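Probable transcriptional regulator, ArsR family protein (Rhodococcus sp. RHA1, PDB 3F6O) probably binds DNA as a dimeric transcription factor of the ArsR family, built on a winged helix-turn-helix fold. Local coordinates at residues N9-A14 with T80-W85; S58-T63 with K76-A81; P31-E36 with G67-C72. All blocks are in the same frame, centred on the assembly; numbering follows the deposited sequence.

In the fold
From the N terminus, helix 5-15 comes first, and contact 1 returns to it only when helix 77-94 packs across it, closing the longest loop, its nearest ends 66 residues apart. Within that loop contact 3 closes another, through helices 34-38 and 45-57, where strand 32-33 is added to the edge of the sheet, against its middle strand 69-74. Contact 2 closes a short loop, from the turn before strand 61-66 to the start of helix 77-94; along the chain it crosses contact 3. Contacts 1 and 2 touch through Ile11 and Trp60, and contacts 2 and 3 through Thr63 and Arg70. Contacts 1 and 3 lie on opposite sides of the chain's centre, about 25 Å apart between centres.

Contact 1: residues N9-A14 with T80-W85; sequences NGIFQA and TAVEAW
Ile11 and Val82 meet methyl to methyl, CG2 of Ile11 lying 3.7 Å from CG2 of Val82, the two side chains passing alongside with their ends pointed opposite ways. The branching of Ile11 lets it serve two partners: its other arm carries CD1 to 3.9 Å from CB of Ala81, where a small residue leaves room for the isoleucine end. Val82 in turn spreads both methyls against one corner of the Phe12 ring, so that CE1 of Phe12 touches CG1 and CG2 of Val82 alike, each at 3.9 Å. This apolar layer joins the first and last helices of the chain, 5-15 and 77-94, which in ArsR-family proteins flank the helix-turn-helix core and commonly build the dimer interface. Their local axes run 10.6 Å apart and cross at -102°, nearly perpendicular, so the contact is confined to a short patch.

The aromatic part is an offset edge-to-face pair. The edge of Phe12 is turned toward the face of the six-membered ring of Trp85, with centroids 5.9 Å apart and planes at 77°. Trp85 holds CG anti to its backbone N (chi1 -179°), which swings the indole back toward helix 5-15; its length suits the wide gap between the helices. Both rings also pack on Leu15 of the second subunit, so the pair belongs to the dimer interface as well. A polar link to that subunit is made by Gln13, which bonds to Gln13 of the second subunit.

Contact 2: residues S58-T63 with K76-A81; sequences SGWIRT and KEPFTA
Trp60 lays its indole flat against Pro78 and drives one edge into Phe79, so two neighbouring residues of helix 77-94 grip it in different ways. CB of Pro78 stands 3.4 Å from the centroid of the six-membered ring of Trp60, only 8° off the ring normal, a well-centred CH-pi contact. The compact pyrrolidine can lie this close in the first turn of the helix, where a proline has no need of an N-H. Its CG comes to 3.1 Å from the carbonyl O of Gly59.

The Trp60-Phe79 pair is a T-shaped stack. CZ3 of Trp60 points at the middle of the Phe79 ring, 3.4 Å from CE1 of Phe79, with the planes at 86°. In both residues CG stands anti to the carbonyl carbon (chi1 -81° in Trp60), which directs each ring toward the other segment, and a roughly perpendicular second torsion sets its turn. Phe79 also packs edge-to-face with Trp93 of the second subunit, continuing the aromatic cluster into the dimer.

Gly59 ends helix 45-57 in a Schellman motif. At its positive phi a CB would jam against the carbonyl O of Ser58, which calls for glycine; it would also come close to CG of Pro78. The chain then passes into Trp60 and strand 61-66.

The polar edge of Trp60 is satisfied separately, as NE1 donates to the carbonyl O of Ile11. With that N-H fixing one side of the indole, the proline covering a face and the phenylalanine meeting the benzo edge, the ring is likely to have little freedom to turn.

Contact 3: residues P31-E36 with G67-C72; sequences PATVSE and GRVRTC
Thr33 does two jobs at once: it pairs with Thr71 in the sheet and it is the N-cap of the helix that starts at Val34. Its OG1 accepts from the backbone N of Glu36 at 3.2 Å, while OE1 of Glu36 takes a weak return bond from the backbone N of Thr33, making a capping box. The torsion chi1 of 66° places OG1 between backbone N and carbonyl carbon, facing the helix, and leaves CG2 to lie 3.9 Å from CG1 of Val69. An alanine at this site is likely to leave the N-H of Glu36 without its cap and open a gap beside the methyl of Val69.

The strands are antiparallel. Ala32 and Cys72 form a hydrogen-bonded pair, with the N of Cys72 donating to the O of Ala32 at 2.7 Å and the N of Ala32 donating back to the O of Cys72. Thr33 and Thr71 are the following non-hydrogen-bonded pair. Beyond them the N of Val34, already helical, still bonds to the O of Arg70 at 3.0 Å, carrying the ladder into the first helical turn.

On the face of Ala32 and Cys72, Val34 sends CG2 to 3.7 Å from SG of Cys72 and against the aliphatic chain of Arg70, which lies alongside it before NH1 reaches OG1 of Thr63. Ala32, small and buried, packs on Leu27 of helix 18-28.

A short strand leading straight into helix 34-38 and pairing with a beta hairpin, here 61-66 and 69-74, is the arrangement of a winged helix-turn-helix domain, with the hairpin as its wing.

Contact 1: residues N9-A14 with T80-W85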
loop_
_atom_site.group_PDB
_atom_site.type_symbol
_atom_site.label_atom_id
_atom_site.label_comp_id
_atom_site.label_asym_id
_atom_site.label_seq_id
_atom_site.Cartn_x
_atom_site.Cartn_y
_atom_site.Cartn_z
ATOM N N ASN A 9 -4.544 -5.090 4.773
ATOM C CA ASN A 9 -3.959 -4.128 5.692
ATOM C C ASN A 9 -2.460 -4.293 5.864
ATOM O O ASN A 9 -1.694 -3.332 5.682
ATOM C CB ASN A 9 -4.628 -4.237 7.065
ATOM C CG ASN A 9 -6.118 -3.931 7.023
ATOM O OD1 ASN A 9 -6.626 -3.272 6.095
ATOM N ND2 ASN A 9 -6.832 -4.408 8.037
ATOM N N GLY A 10 -2.032 -5.512 6.195
ATOM C CA GLY A 10 -0.616 -5.755 6.446
ATOM C C GLY A 10 0.235 -5.705 5.182
ATOM O O GLY A 10 1.393 -5.319 5.222
ATOM N N ILE A 11 -0.331 -6.150 4.069
ATOM C CA ILE A 11 0.358 -6.104 2.769
ATOM C C ILE A 11 0.700 -4.653 2.408
ATOM O O ILE A 11 1.827 -4.337 2.050
ATOM C CB ILE A 11 -0.494 -6.814 1.685
ATOM C CG1 ILE A 11 -0.348 -8.346 1.829
ATOM C CG2 ILE A 11 -0.120 -6.361 0.252
ATOM C CD1 ILE A 11 -1.356 -9.090 0.985
ATOM N N PHE A 12 -0.279 -3.767 2.519
ATOM C CA PHE A 12 -0.020 -2.370 2.229
ATOM C C PHE A 12 0.845 -1.688 3.303
ATOM O O PHE A 12 1.712 -0.901 2.963
ATOM C CB PHE A 12 -1.327 -1.619 2.020
ATOM C CG PHE A 12 -1.978 -1.898 0.715
ATOM C CD1 PHE A 12 -1.315 -1.625 -0.480
ATOM C CD2 PHE A 12 -3.279 -2.358 0.672
ATOM C CE1 PHE A 12 -1.952 -1.869 -1.693
ATOM C CE2 PHE A 12 -3.931 -2.589 -0.549
ATOM C CZ PHE A 12 -3.258 -2.343 -1.728
ATOM N N GLN A 13 0.656 -2.019 4.585
ATOM C CA GLN A 13 1.526 -1.449 5.627
ATOM C C GLN A 13 3.007 -1.774 5.396
ATOM O O GLN A 13 3.900 -0.954 5.681
ATOM C CB GLN A 13 1.086 -1.942 7.019
ATOM C CG GLN A 13 1.839 -1.285 8.166
ATOM C CD GLN A 13 1.549 0.185 8.304
ATOM O OE1 GLN A 13 0.447 0.572 8.666
ATOM N NE2 GLN A 13 2.550 1.027 8.024
ATOM N N ALA A 14 3.265 -2.972 4.876
ATOM C CA ALA A 14 4.622 -3.401 4.595
ATOM C C ALA A 14 5.263 -2.476 3.568
ATOM O O ALA A 14 6.426 -2.109 3.712
ATOM C CB ALA A 14 4.659 -4.851 4.136
ATOM N N THR A 80 0.085 -10.044 -6.362
ATOM C CA THR A 80 -1.173 -10.406 -6.954
ATOM C C THR A 80 -2.303 -9.726 -6.223
ATOM O O THR A 80 -3.206 -9.162 -6.866
ATOM C CB THR A 80 -1.303 -11.952 -6.989
ATOM O OG1 THR A 80 -0.328 -12.454 -7.918
ATOM C CG2 THR A 80 -2.718 -12.400 -7.410
ATOM N N ALA A 81 -2.240 -9.729 -4.891
ATOM C CA ALA A 81 -3.270 -9.067 -4.074
ATOM C C ALA A 81 -3.392 -7.561 -4.372
ATOM O O ALA A 81 -4.516 -7.025 -4.538
ATOM C CB ALA A 81 -3.004 -9.310 -2.584
ATOM N N VAL A 82 -2.242 -6.882 -4.424
ATOM C CA VAL A 82 -2.172 -5.432 -4.697
ATOM C C VAL A 82 -2.743 -5.131 -6.103
ATOM O O VAL A 82 -3.636 -4.266 -6.284
ATOM C CB VAL A 82 -0.707 -4.873 -4.563
ATOM C CG1 VAL A 82 -0.640 -3.403 -5.030
ATOM C CG2 VAL A 82 -0.183 -4.988 -3.135
ATOM N N GLU A 83 -2.239 -5.869 -7.089
ATOM C CA GLU A 83 -2.773 -5.813 -8.451
ATOM C C GLU A 83 -4.292 -5.965 -8.499
ATOM O O GLU A 83 -4.981 -5.160 -9.148
ATOM C CB GLU A 83 -2.106 -6.878 -9.322
ATOM C CG GLU A 83 -0.908 -6.365 -10.041
ATOM C CD GLU A 83 -0.459 -7.321 -11.148
ATOM N N ALA A 84 -4.803 -6.975 -7.796
ATOM C CA ALA A 84 -6.234 -7.266 -7.723
ATOM C C ALA A 84 -7.046 -6.097 -7.137
ATOM O O ALA A 84 -8.095 -5.732 -7.680
ATOM C CB ALA A 84 -6.467 -8.536 -6.896
ATOM N N TRP A 85 -6.564 -5.507 -6.034
ATOM C CA TRP A 85 -7.310 -4.421 -5.408
ATOM C C TRP A 85 -7.314 -3.213 -6.338
ATOM O O TRP A 85 -8.360 -2.569 -6.528
ATOM C CB TRP A 85 -6.738 -4.029 -4.023
ATOM C CG TRP A 85 -7.529 -2.919 -3.384
ATOM C CD1 TRP A 85 -8.650 -3.049 -2.626
ATOM C CD2 TRP A 85 -7.272 -1.504 -3.490
ATOM N NE1 TRP A 85 -9.120 -1.797 -2.249
ATOM C CE2 TRP A 85 -8.280 -0.840 -2.764
ATOM C CE3 TRP A 85 -6.278 -0.735 -4.137
ATOM C CZ2 TRP A 85 -8.331 0.559 -2.654
ATOM C CZ3 TRP A 85 -6.330 0.665 -4.016
ATOM C CH2 TRP A 85 -7.354 1.287 -3.289
#

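Contact 2: residues S58-T63 with K76-A81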
loop_
_atom_site.group_PDB
_atom_site.type_symbol
_atom_site.label_atom_id
_atom_site.label_comp_id
_atom_site.label_asym_id
_atom_site.label_seq_id
_atom_site.Cartn_x
_atom_site.Cartn_y
_atom_site.Cartn_z
ATOM N N SER A 58 3.826 -10.376 6.879
ATOM C CA SER A 58 2.839 -9.915 5.917
ATOM C C SER A 58 2.814 -10.718 4.591
ATOM O O SER A 58 1.979 -10.447 3.708
ATOM C CB SER A 58 3.024 -8.410 5.668
ATOM O OG SER A 58 4.327 -8.138 5.175
ATOM N N GLY A 59 3.694 -11.707 4.446
ATOM C CA GLY A 59 3.672 -12.612 3.275
ATOM C C GLY A 59 4.516 -12.189 2.074
ATOM O O GLY A 59 4.505 -12.859 1.049
ATOM N N TRP A 60 5.235 -11.060 2.186
ATOM C CA TRP A 60 6.048 -10.530 1.059
ATOM C C TRP A 60 7.322 -11.347 0.800
ATOM O O TRP A 60 7.806 -11.389 -0.329
ATOM C CB TRP A 60 6.437 -9.049 1.310
ATOM C CG TRP A 60 5.345 -8.090 0.968
ATOM C CD1 TRP A 60 4.511 -7.457 1.831
ATOM C CD2 TRP A 60 4.938 -7.698 -0.351
ATOM N NE1 TRP A 60 3.615 -6.656 1.126
ATOM C CE2 TRP A 60 3.858 -6.805 -0.213
ATOM C CE3 TRP A 60 5.399 -8.009 -1.642
ATOM C CZ2 TRP A 60 3.232 -6.203 -1.316
ATOM C CZ3 TRP A 60 4.775 -7.403 -2.730
ATOM C CH2 TRP A 60 3.696 -6.541 -2.558
ATOM N N ILE A 61 7.893 -11.948 1.846
ATOM C CA ILE A 61 9.108 -12.760 1.702
ATOM C C ILE A 61 8.986 -14.053 2.512
ATOM O O ILE A 61 8.138 -14.150 3.403
ATOM C CB ILE A 61 10.445 -12.017 2.108
ATOM C CG1 ILE A 61 10.545 -11.885 3.644
ATOM C CG2 ILE A 61 10.580 -10.666 1.355
ATOM C CD1 ILE A 61 11.814 -11.190 4.201
ATOM N N ARG A 62 9.855 -15.019 2.193
ATOM C CA ARG A 62 10.093 -16.174 3.038
ATOM C C ARG A 62 11.551 -16.179 3.413
ATOM O O ARG A 62 12.414 -15.847 2.592
ATOM C CB ARG A 62 9.870 -17.468 2.266
ATOM C CG ARG A 62 8.455 -17.811 1.941
ATOM C CD ARG A 62 8.425 -19.293 1.605
ATOM N NE ARG A 62 7.232 -19.656 0.861
ATOM C CZ ARG A 62 6.689 -20.871 0.867
ATOM N NH1 ARG A 62 5.587 -21.095 0.152
ATOM N NH2 ARG A 62 7.235 -21.852 1.595
ATOM N N THR A 63 11.831 -16.572 4.652
ATOM C CA THR A 63 13.197 -16.682 5.109
ATOM C C THR A 63 13.420 -18.040 5.740
ATOM O O THR A 63 12.466 -18.705 6.182
ATOM C CB THR A 63 13.613 -15.589 6.102
ATOM O OG1 THR A 63 13.018 -15.827 7.382
ATOM C CG2 THR A 63 13.224 -14.177 5.590
ATOM N N LYS A 76 5.347 -14.039 -4.389
ATOM C CA LYS A 76 4.604 -13.341 -5.427
ATOM C C LYS A 76 3.165 -13.038 -5.039
ATOM O O LYS A 76 2.587 -12.115 -5.570
ATOM C CB LYS A 76 4.623 -14.111 -6.747
ATOM C CG LYS A 76 5.945 -14.074 -7.502
ATOM C CD LYS A 76 6.810 -12.860 -7.152
ATOM C CE LYS A 76 8.146 -12.917 -7.859
ATOM N NZ LYS A 76 8.866 -11.661 -7.524
ATOM N N GLU A 77 2.597 -13.782 -4.095
ATOM C CA GLU A 77 1.175 -13.603 -3.756
ATOM C C GLU A 77 0.770 -12.163 -3.399
ATOM O O GLU A 77 -0.237 -11.659 -3.942
ATOM C CB GLU A 77 0.730 -14.565 -2.655
ATOM C CG GLU A 77 0.584 -16.020 -3.118
ATOM C CD GLU A 77 1.911 -16.650 -3.569
ATOM O OE1 GLU A 77 2.978 -16.449 -2.887
ATOM O OE2 GLU A 77 1.865 -17.332 -4.632
ATOM N N PRO A 78 1.537 -11.486 -2.508
ATOM C CA PRO A 78 1.110 -10.105 -2.214
ATOM C C PRO A 78 1.077 -9.182 -3.445
ATOM O O PRO A 78 0.262 -8.267 -3.497
ATOM C CB PRO A 78 2.124 -9.642 -1.158
ATOM C CG PRO A 78 2.580 -10.955 -0.487
ATOM C CD PRO A 78 2.706 -11.873 -1.691
ATOM N N PHE A 79 1.964 -9.403 -4.415
ATOM C CA PHE A 79 1.910 -8.641 -5.680
ATOM C C PHE A 79 0.562 -8.806 -6.360
ATOM O O PHE A 79 -0.038 -7.842 -6.850
ATOM C CB PHE A 79 3.037 -9.083 -6.629
ATOM C CG PHE A 79 4.389 -8.559 -6.251
ATOM C CD1 PHE A 79 5.288 -9.360 -5.562
ATOM C CD2 PHE A 79 4.777 -7.268 -6.602
ATOM C CE1 PHE A 79 6.538 -8.896 -5.221
ATOM C CE2 PHE A 79 6.026 -6.777 -6.261
ATOM C CZ PHE A 79 6.924 -7.581 -5.577
ATOM N N THR A 80 0.085 -10.044 -6.362
ATOM C CA THR A 80 -1.173 -10.406 -6.954
ATOM C C THR A 80 -2.303 -9.726 -6.223
ATOM O O THR A 80 -3.206 -9.162 -6.866
ATOM C CB THR A 80 -1.303 -11.952 -6.989
ATOM O OG1 THR A 80 -0.328 -12.454 -7.918
ATOM C CG2 THR A 80 -2.718 -12.400 -7.410
ATOM N N ALA A 81 -2.240 -9.729 -4.891
ATOM C CA ALA A 81 -3.270 -9.067 -4.074
ATOM C C ALA A 81 -3.392 -7.561 -4.372
ATOM O O ALA A 81 -4.516 -7.025 -4.538
ATOM C CB ALA A 81 -3.004 -9.310 -2.584
#

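Contact 3: residues P31-E36 with G67-C72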
loop_
_atom_site.group_PDB
_atom_site.type_symbol
_atom_site.label_atom_id
_atom_site.label_comp_id
_atom_site.label_asym_id
_atom_site.label_seq_id
_atom_site.Cartn_x
_atom_site.Cartn_y
_atom_site.Cartn_z
ATOM N N PRO A 31 17.304 -14.247 -4.686
ATOM C CA PRO A 31 17.419 -14.395 -3.218
ATOM C C PRO A 31 18.723 -13.816 -2.650
ATOM O O PRO A 31 19.670 -13.522 -3.415
ATOM C CB PRO A 31 17.362 -15.917 -3.018
ATOM C CG PRO A 31 17.977 -16.468 -4.359
ATOM C CD PRO A 31 17.388 -15.551 -5.387
ATOM N N ALA A 32 18.775 -13.695 -1.323
ATOM C CA ALA A 32 19.890 -13.058 -0.628
ATOM C C ALA A 32 19.833 -13.408 0.852
ATOM O O ALA A 32 18.776 -13.792 1.370
ATOM C CB ALA A 32 19.823 -11.518 -0.826
ATOM N N THR A 33 20.961 -13.285 1.539
ATOM C CA THR A 33 21.000 -13.432 2.986
ATOM C C THR A 33 20.641 -12.094 3.653
ATOM O O THR A 33 20.752 -11.042 3.033
ATOM C CB THR A 33 22.394 -13.848 3.494
ATOM O OG1 THR A 33 23.332 -12.792 3.240
ATOM C CG2 THR A 33 22.858 -15.135 2.818
ATOM N N VAL A 34 20.198 -12.144 4.900
ATOM C CA VAL A 34 19.957 -10.923 5.678
ATOM C C VAL A 34 21.191 -9.998 5.712
ATOM O O VAL A 34 21.060 -8.783 5.562
ATOM C CB VAL A 34 19.471 -11.274 7.116
ATOM C CG1 VAL A 34 19.554 -10.048 8.057
ATOM C CG2 VAL A 34 18.052 -11.858 7.075
ATOM N N SER A 35 22.394 -10.567 5.886
ATOM C CA SER A 35 23.594 -9.728 6.042
ATOM C C SER A 35 23.864 -8.958 4.756
ATOM O O SER A 35 24.259 -7.801 4.767
ATOM C CB SER A 35 24.795 -10.563 6.467
ATOM O OG SER A 35 25.436 -11.074 5.314
ATOM N N GLU A 36 23.587 -9.597 3.634
ATOM C CA GLU A 36 23.677 -8.975 2.337
ATOM C C GLU A 36 22.641 -7.843 2.189
ATOM O O GLU A 36 22.983 -6.715 1.779
ATOM C CB GLU A 36 23.439 -10.092 1.338
ATOM C CG GLU A 36 23.743 -9.809 -0.022
ATOM C CD GLU A 36 23.532 -11.031 -0.923
ATOM O OE1 GLU A 36 23.469 -12.242 -0.455
ATOM O OE2 GLU A 36 23.448 -10.739 -2.128
ATOM N N GLY A 67 22.116 -22.166 10.928
ATOM C CA GLY A 67 23.276 -21.655 11.649
ATOM C C GLY A 67 23.051 -20.178 11.897
ATOM O O GLY A 67 21.976 -19.772 12.373
ATOM N N ARG A 68 24.055 -19.372 11.560
ATOM C CA ARG A 68 23.969 -17.927 11.724
ATOM C C ARG A 68 23.504 -17.228 10.431
ATOM O O ARG A 68 23.473 -15.996 10.367
ATOM C CB ARG A 68 25.321 -17.354 12.189
ATOM N N VAL A 69 23.138 -18.023 9.425
ATOM C CA VAL A 69 22.811 -17.529 8.083
ATOM C C VAL A 69 21.315 -17.630 7.855
ATOM O O VAL A 69 20.746 -18.697 8.041
ATOM C CB VAL A 69 23.506 -18.360 7.013
ATOM C CG1 VAL A 69 23.194 -17.810 5.596
ATOM C CG2 VAL A 69 25.016 -18.401 7.264
ATOM N N ARG A 70 20.696 -16.527 7.429
ATOM C CA ARG A 70 19.261 -16.494 7.137
ATOM C C ARG A 70 19.051 -16.117 5.669
ATOM O O ARG A 70 19.347 -14.990 5.273
ATOM C CB ARG A 70 18.514 -15.506 8.079
ATOM C CG ARG A 70 17.003 -15.444 7.822
ATOM C CD ARG A 70 16.214 -14.683 8.889
ATOM N NE ARG A 70 16.279 -15.341 10.194
ATOM C CZ ARG A 70 15.476 -16.319 10.613
ATOM N NH1 ARG A 70 14.487 -16.787 9.851
ATOM N NH2 ARG A 70 15.657 -16.833 11.831
ATOM N N THR A 71 18.556 -17.056 4.858
ATOM C CA THR A 71 18.296 -16.777 3.451
ATOM C C THR A 71 16.902 -16.220 3.283
ATOM O O THR A 71 15.992 -16.597 4.030
ATOM C CB THR A 71 18.509 -18.039 2.562
ATOM O OG1 THR A 71 17.680 -19.095 3.044
ATOM C CG2 THR A 71 19.975 -18.503 2.672
ATOM N N CYS A 72 16.744 -15.312 2.325
ATOM C CA CYS A 72 15.470 -14.637 2.062
ATOM C C CYS A 72 15.110 -14.747 0.595
ATOM O O CYS A 72 15.986 -14.654 -0.312
ATOM C CB CYS A 72 15.544 -13.144 2.432
ATOM S SG CYS A 72 16.110 -12.818 4.117
#